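Side-chain contacts in conserved protein with 2 CBS domains (Pyrobaculum aerophilum, PDB 2RIH), which binds AMP through the paired CBS domains of a two-subunit assembly: residues 26-31 and 57-62; 91-96 and 120-125. One frame throughout, in Å; residues are numbered along the deposited sequence. Where two conformers were deposited one is given.

Contact 1 of 2, residues 26-31 and 57-62. With SO4 (sulfate ion), chain F.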
loop_
_atom_site.group_PDB
_atom_site.type_symbol
_atom_site.label_atom_id
_atom_site.label_comp_id
_atom_site.label_asym_id
_atom_site.label_seq_id
_atom_site.Cartn_x
_atom_site.Cartn_y
_atom_site.Cartn_z
ATOM N N GLU A 26 -11.984 4.895 13.867
ATOM C CA GLU A 26 -11.493 6.273 13.934
ATOM C C GLU A 26 -10.241 6.425 13.079
ATOM O O GLU A 26 -10.125 7.389 12.315
ATOM C CB GLU A 26 -11.223 6.710 15.378
ATOM C CG GLU A 26 -12.493 7.061 16.139
ATOM C CD GLU A 26 -12.284 7.180 17.637
ATOM O OE1 GLU A 26 -11.169 6.907 18.121
ATOM O OE2 GLU A 26 -13.248 7.547 18.338
ATOM N N VAL A 27 -9.323 5.463 13.200
ATOM C CA VAL A 27 -8.111 5.435 12.380
ATOM C C VAL A 27 -8.461 5.334 10.896
ATOM O O VAL A 27 -7.944 6.092 10.080
ATOM C CB VAL A 27 -7.179 4.260 12.762
ATOM C CG1 VAL A 27 -6.030 4.109 11.727
ATOM C CG2 VAL A 27 -6.647 4.450 14.180
ATOM N N ALA A 28 -9.329 4.385 10.559
ATOM C CA ALA A 28 -9.808 4.212 9.190
ATOM C C ALA A 28 -10.426 5.476 8.607
ATOM O O ALA A 28 -10.193 5.793 7.446
ATOM C CB ALA A 28 -10.809 3.059 9.120
ATOM N N THR A 29 -11.209 6.190 9.412
ATOM C CA THR A 29 -11.865 7.429 8.976
ATOM C C THR A 29 -10.838 8.509 8.631
ATOM O O THR A 29 -10.913 9.140 7.561
ATOM C CB THR A 29 -12.845 7.943 10.055
ATOM O OG1 THR A 29 -13.869 6.960 10.265
ATOM C CG2 THR A 29 -13.483 9.287 9.655
ATOM N N GLU A 30 -9.857 8.694 9.508
ATOM C CA GLU A 30 -8.836 9.712 9.286
ATOM C C GLU A 30 -7.939 9.386 8.099
ATOM O O GLU A 30 -7.592 10.271 7.322
ATOM C CB GLU A 30 -8.002 9.940 10.545
ATOM C CG GLU A 30 -8.796 10.461 11.723
ATOM C CD GLU A 30 -9.643 11.675 11.399
ATOM O OE1 GLU A 30 -10.836 11.679 11.767
ATOM O OE2 GLU A 30 -9.119 12.618 10.781
ATOM N N LEU A 31 -7.576 8.116 7.953
ATOM C CA LEU A 31 -6.790 7.673 6.796
ATOM C C LEU A 31 -7.559 7.847 5.479
ATOM O O LEU A 31 -6.999 8.316 4.483
ATOM C CB LEU A 31 -6.376 6.211 6.955
ATOM C CG LEU A 31 -5.276 5.878 7.970
ATOM C CD1 LEU A 31 -5.049 4.372 7.963
ATOM C CD2 LEU A 31 -3.982 6.644 7.667
ATOM N N ARG A 57 -3.275 -1.938 5.928
ATOM C CA ARG A 57 -3.006 -3.364 5.972
ATOM C C ARG A 57 -3.430 -4.017 7.286
ATOM O O ARG A 57 -3.915 -5.151 7.293
ATOM C CB ARG A 57 -1.532 -3.642 5.712
ATOM C CG ARG A 57 -1.260 -5.128 5.666
ATOM C CD ARG A 57 -0.215 -5.490 4.651
ATOM N NE ARG A 57 -0.626 -5.105 3.304
ATOM C CZ ARG A 57 0.061 -5.410 2.211
ATOM N NH1 ARG A 57 1.173 -6.129 2.295
ATOM N NH2 ARG A 57 -0.372 -4.996 1.035
ATOM N N ASP A 58 -3.230 -3.310 8.395
ATOM C CA ASP A 58 -3.664 -3.800 9.702
ATOM C C ASP A 58 -5.190 -3.801 9.788
ATOM O O ASP A 58 -5.796 -4.717 10.345
ATOM C CB ASP A 58 -3.068 -2.944 10.824
ATOM C CG ASP A 58 -1.545 -3.002 10.860
ATOM O OD1 ASP A 58 -0.969 -4.119 10.897
ATOM O OD2 ASP A 58 -0.925 -1.924 10.859
ATOM N N ILE A 59 -5.803 -2.763 9.232
ATOM C CA ILE A 59 -7.259 -2.673 9.162
ATOM C C ILE A 59 -7.824 -3.796 8.278
ATOM O O ILE A 59 -8.867 -4.384 8.593
ATOM C CB ILE A 59 -7.682 -1.269 8.671
ATOM C CG1 ILE A 59 -7.373 -0.239 9.774
ATOM C CG2 ILE A 59 -9.173 -1.251 8.263
ATOM C CD1 ILE A 59 -7.285 1.202 9.313
ATOM N N LEU A 60 -7.126 -4.095 7.181
ATOM C CA LEU A 60 -7.500 -5.184 6.289
ATOM C C LEU A 60 -7.586 -6.502 7.072
ATOM O O LEU A 60 -8.567 -7.241 6.961
ATOM C CB LEU A 60 -6.463 -5.308 5.159
ATOM C CG LEU A 60 -6.707 -6.298 4.020
ATOM C CD1 LEU A 60 -7.683 -5.708 3.024
ATOM C CD2 LEU A 60 -5.387 -6.643 3.308
ATOM N N ARG A 61 -6.542 -6.784 7.849
ATOM C CA ARG A 61 -6.487 -7.993 8.674
ATOM C C ARG A 61 -7.620 -8.022 9.702
ATOM O O ARG A 61 -8.199 -9.081 9.972
ATOM C CB ARG A 61 -5.127 -8.103 9.374
ATOM C CG ARG A 61 -5.022 -9.273 10.354
ATOM C CD ARG A 61 -3.645 -9.364 11.012
ATOM N NE ARG A 61 -3.182 -8.070 11.508
ATOM C CZ ARG A 61 -3.631 -7.460 12.602
ATOM N NH1 ARG A 61 -3.125 -6.278 12.939
ATOM N NH2 ARG A 61 -4.581 -8.009 13.361
ATOM N N ALA A 62 -7.933 -6.856 10.269
ATOM C CA ALA A 62 -9.023 -6.699 11.232
ATOM C C ALA A 62 -10.362 -7.109 10.628
ATOM O O ALA A 62 -11.143 -7.817 11.259
ATOM C CB ALA A 62 -9.089 -5.245 11.717
HETATM S S SO4 F . 1.967 -5.010 -2.092
HETATM O O1 SO4 F . 0.844 -5.464 -2.904
HETATM O O2 SO4 F . 3.208 -5.544 -2.624
HETATM O O3 SO4 F . 2.041 -3.566 -2.119
HETATM O O4 SO4 F . 1.787 -5.475 -0.733
#
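Ile59 carries the contact from helix 57-62, its CD1 meeting Val27, Ala28 and Leu31 of helix 26-31. Two residues earlier, Arg57, of one AMP site, turns to a sulfate: its CG lies anti to the backbone N (chi1 -176°), the chain then bending at chi2 and chi3. Sulfate O4 sits at the guanidinium edge, in its plane, accepting a hydrogen bond from Arg57 NH2 at 2.8 Å (N-H...O 151°) and a weak one from NH1. NE is salt-bridged to Glu56 of the second subunit, which helps fix the group's rotation. A leucine in place of Arg57 would probably leave that glutamate without its mate and the anion two bonds short. Asp58, of the second AMP site, accepts hydrogen bonds from Ser55 N and Asn78 ND2. Ile59 CG1 is anti to the carbonyl carbon, its CD1 3.9 Å from Ala28 CA. Val27 CG1 stands 4.0 Å and Leu31 CD1 4.1 Å from Ile59 CD1, both side chains crossing it obliquely. The axes of the short segments come within 10.9 Å, their N-to-C directions 135° apart. Val27 and Leu31 also pack on Ala39, and Ile59 on Val54, as expected for two helices covering one sheet face of a βαββα CBS domain.

Contact 2 of 2, residues 91-96 and 120-125. With SO4 (sulfate ion), chain D.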
loop_
_atom_site.group_PDB
_atom_site.type_symbol
_atom_site.label_atom_id
_atom_site.label_comp_id
_atom_site.label_asym_id
_atom_site.label_seq_id
_atom_site.Cartn_x
_atom_site.Cartn_y
_atom_site.Cartn_z
ATOM N N VAL A 91 18.156 5.338 3.329
ATOM C CA VAL A 91 17.938 4.774 4.658
ATOM C C VAL A 91 16.470 4.368 4.853
ATOM O O VAL A 91 16.195 3.341 5.475
ATOM C CB VAL A 91 18.366 5.751 5.780
ATOM C CG1 VAL A 91 17.922 5.236 7.143
ATOM C CG2 VAL A 91 19.871 5.959 5.757
ATOM N N ALA A 92 15.538 5.165 4.321
ATOM C CA ALA A 92 14.104 4.852 4.417
ATOM C C ALA A 92 13.747 3.648 3.553
ATOM O O ALA A 92 13.071 2.726 4.019
ATOM C CB ALA A 92 13.259 6.050 4.020
ATOM N N ALA A 93 14.207 3.668 2.301
ATOM C CA ALA A 93 13.998 2.567 1.369
ATOM C C ALA A 93 14.490 1.247 1.952
ATOM O O ALA A 93 13.784 0.247 1.904
ATOM C CB ALA A 93 14.708 2.844 0.044
ATOM N N GLU A 94 15.703 1.257 2.502
ATOM C CA GLU A 94 16.276 0.066 3.124
ATOM C C GLU A 94 15.430 -0.428 4.304
ATOM O O GLU A 94 15.140 -1.625 4.404
ATOM C CB GLU A 94 17.724 0.332 3.556
ATOM C CG GLU A 94 18.540 -0.924 3.821
ATOM C CD GLU A 94 18.598 -1.870 2.624
ATOM O OE1 GLU A 94 18.540 -1.402 1.458
ATOM O OE2 GLU A 94 18.702 -3.094 2.855
ATOM N N LYS A 95 15.012 0.482 5.180
ATOM C CA LYS A 95 14.128 0.103 6.292
ATOM C C LYS A 95 12.808 -0.490 5.789
ATOM O O LYS A 95 12.311 -1.461 6.354
ATOM C CB LYS A 95 13.855 1.277 7.250
ATOM C CG LYS A 95 14.994 1.549 8.233
ATOM C CD LYS A 95 14.490 1.718 9.662
ATOM C CE LYS A 95 15.639 1.848 10.665
ATOM N NZ LYS A 95 15.230 1.451 12.061
ATOM N N MET A 96 12.242 0.081 4.728
ATOM C CA MET A 96 11.027 -0.477 4.141
ATOM C C MET A 96 11.279 -1.893 3.638
ATOM O O MET A 96 10.489 -2.792 3.906
ATOM C CB MET A 96 10.510 0.385 2.989
ATOM C CG MET A 96 9.847 1.646 3.432
ATOM S SD MET A 96 9.300 2.616 2.033
ATOM C CE MET A 96 9.180 4.208 2.841
ATOM N N ARG A 120 5.440 5.245 -2.261
ATOM C CA ARG A 120 5.050 6.150 -3.365
ATOM C C ARG A 120 5.975 7.342 -3.513
ATOM O O ARG A 120 6.246 7.791 -4.634
ATOM C CB ARG A 120 3.677 6.747 -3.108
ATOM C CG ARG A 120 2.512 5.994 -3.620
ATOM C CD ARG A 120 1.257 6.617 -3.016
ATOM N NE ARG A 120 0.162 6.568 -3.952
ATOM C CZ ARG A 120 -0.968 5.895 -3.810
ATOM N NH1 ARG A 120 -1.253 5.183 -2.726
ATOM N NH2 ARG A 120 -1.833 5.970 -4.795
ATOM N N ASP A 121 6.409 7.886 -2.378
ATOM C CA ASP A 121 7.260 9.080 -2.353
ATOM C C ASP A 121 8.666 8.809 -2.883
ATOM O O ASP A 121 9.323 9.707 -3.429
ATOM C CB ASP A 121 7.363 9.629 -0.928
ATOM C CG ASP A 121 6.016 10.040 -0.355
ATOM O OD1 ASP A 121 5.311 10.854 -1.001
ATOM O OD2 ASP A 121 5.673 9.570 0.762
ATOM N N LEU A 122 9.124 7.571 -2.721
ATOM C CA LEU A 122 10.492 7.203 -3.053
ATOM C C LEU A 122 10.662 6.608 -4.442
ATOM O O LEU A 122 11.743 6.693 -5.030
ATOM C CB LEU A 122 10.995 6.162 -2.051
ATOM C CG LEU A 122 11.120 6.563 -0.589
ATOM C CD1 LEU A 122 11.522 5.360 0.238
ATOM C CD2 LEU A 122 12.119 7.698 -0.434
ATOM N N CYS A 123 9.608 5.989 -4.960
ATOM C CA CYS A 123 9.774 5.049 -6.061
ATOM C C CYS A 123 9.305 5.512 -7.436
ATOM O O CYS A 123 9.404 4.750 -8.396
ATOM C CB CYS A 123 9.100 3.739 -5.678
ATOM S SG CYS A 123 9.831 3.048 -4.200
ATOM N N PHE A 124 8.827 6.751 -7.537
ATOM C CA PHE A 124 8.353 7.284 -8.820
ATOM C C PHE A 124 9.375 8.174 -9.557
ATOM O O PHE A 124 9.645 7.962 -10.745
ATOM C CB PHE A 124 7.033 8.041 -8.626
ATOM C CG PHE A 124 5.835 7.157 -8.319
ATOM C CD1 PHE A 124 5.806 5.806 -8.665
ATOM C CD2 PHE A 124 4.702 7.710 -7.736
ATOM C CE1 PHE A 124 4.686 5.019 -8.389
ATOM C CE2 PHE A 124 3.571 6.933 -7.469
ATOM C CZ PHE A 124 3.570 5.583 -7.793
ATOM N N GLU A 125 9.947 9.159 -8.870
ATOM C CA GLU A 125 10.837 10.115 -9.537
ATOM C C GLU A 125 12.232 9.543 -9.820
ATOM O O GLU A 125 12.875 8.984 -8.937
ATOM C CB GLU A 125 10.965 11.395 -8.720
ATOM C CG GLU A 125 11.692 12.487 -9.466
ATOM C CD GLU A 125 11.893 13.741 -8.650
ATOM O OE1 GLU A 125 11.272 13.876 -7.577
ATOM O OE2 GLU A 125 12.691 14.584 -9.095
HETATM S S SO4 D . 0.194 6.086 0.638
HETATM O O1 SO4 D . 1.069 5.082 0.061
HETATM O O2 SO4 D . 0.780 7.406 0.447
HETATM O O3 SO4 D . -1.089 6.068 -0.032
HETATM O O4 SO4 D . 0.007 5.829 2.051
#
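Ala92 offers its methyl to Leu122, CB to CD1 at 4.2 Å, and makes further contacts with Val104 and Leu117 on strands 103-107 and 113-118. Ala93 follows with a backbone approach: its N is 3.8 Å from Leu122 CD1, nearer than its own methyl, whose CB is 4.1 Å from that CD1. Leu122 has CG anti to the carbonyl carbon (chi1 -64°), which turns CD1 toward helix 89-99; Ala93 CA and Leu122 CA are the nearest CA pair, 7.3 Å apart. The sequence of strand 82-84, helix 89-99, strands 103-107 and 113-118 and helix 119-123 is the βαββα order of a CBS domain, and this contact joins its two helices. Met96 completes the grip on Leu122, the two side chains meeting tip to tip. Extended beyond CG (chi2 179°), it brings CE within 3.7 Å of Leu122 CD1, while also packing on Val104 and on Phe124 of the second subunit. Two residues before Leu122, Arg120, an AMP-site residue, gives sulfate O3 a weak hydrogen bond from NH1 (2.8 Å, strongly bent at 120°), and its NE bonds Asn100 of the second subunit. Cys123 forms a disulfide with Cys123 of that subunit.

How the contacts relate
Contact 1 and contact 2 occupy equivalent places in the two CBS domains, each pairing the two helices of its domain, with Ile59 and Leu122 in matching roles. Their centres are 22 Å apart, on opposite sides of the chain's centre, nearest atoms about 10 Å apart. They are linked through the anion sites of the dimer. The sulfate at Arg120 is also bonded by Gly37, His103 and Ser118 of the same chain and by Arg57 of the second subunit; the one at Arg57 has the reciprocal set. Each sulfate, probably from the crystallisation liquor, sits in its own copy of an AMP site built by both subunits; AMP itself is not bound to this chain.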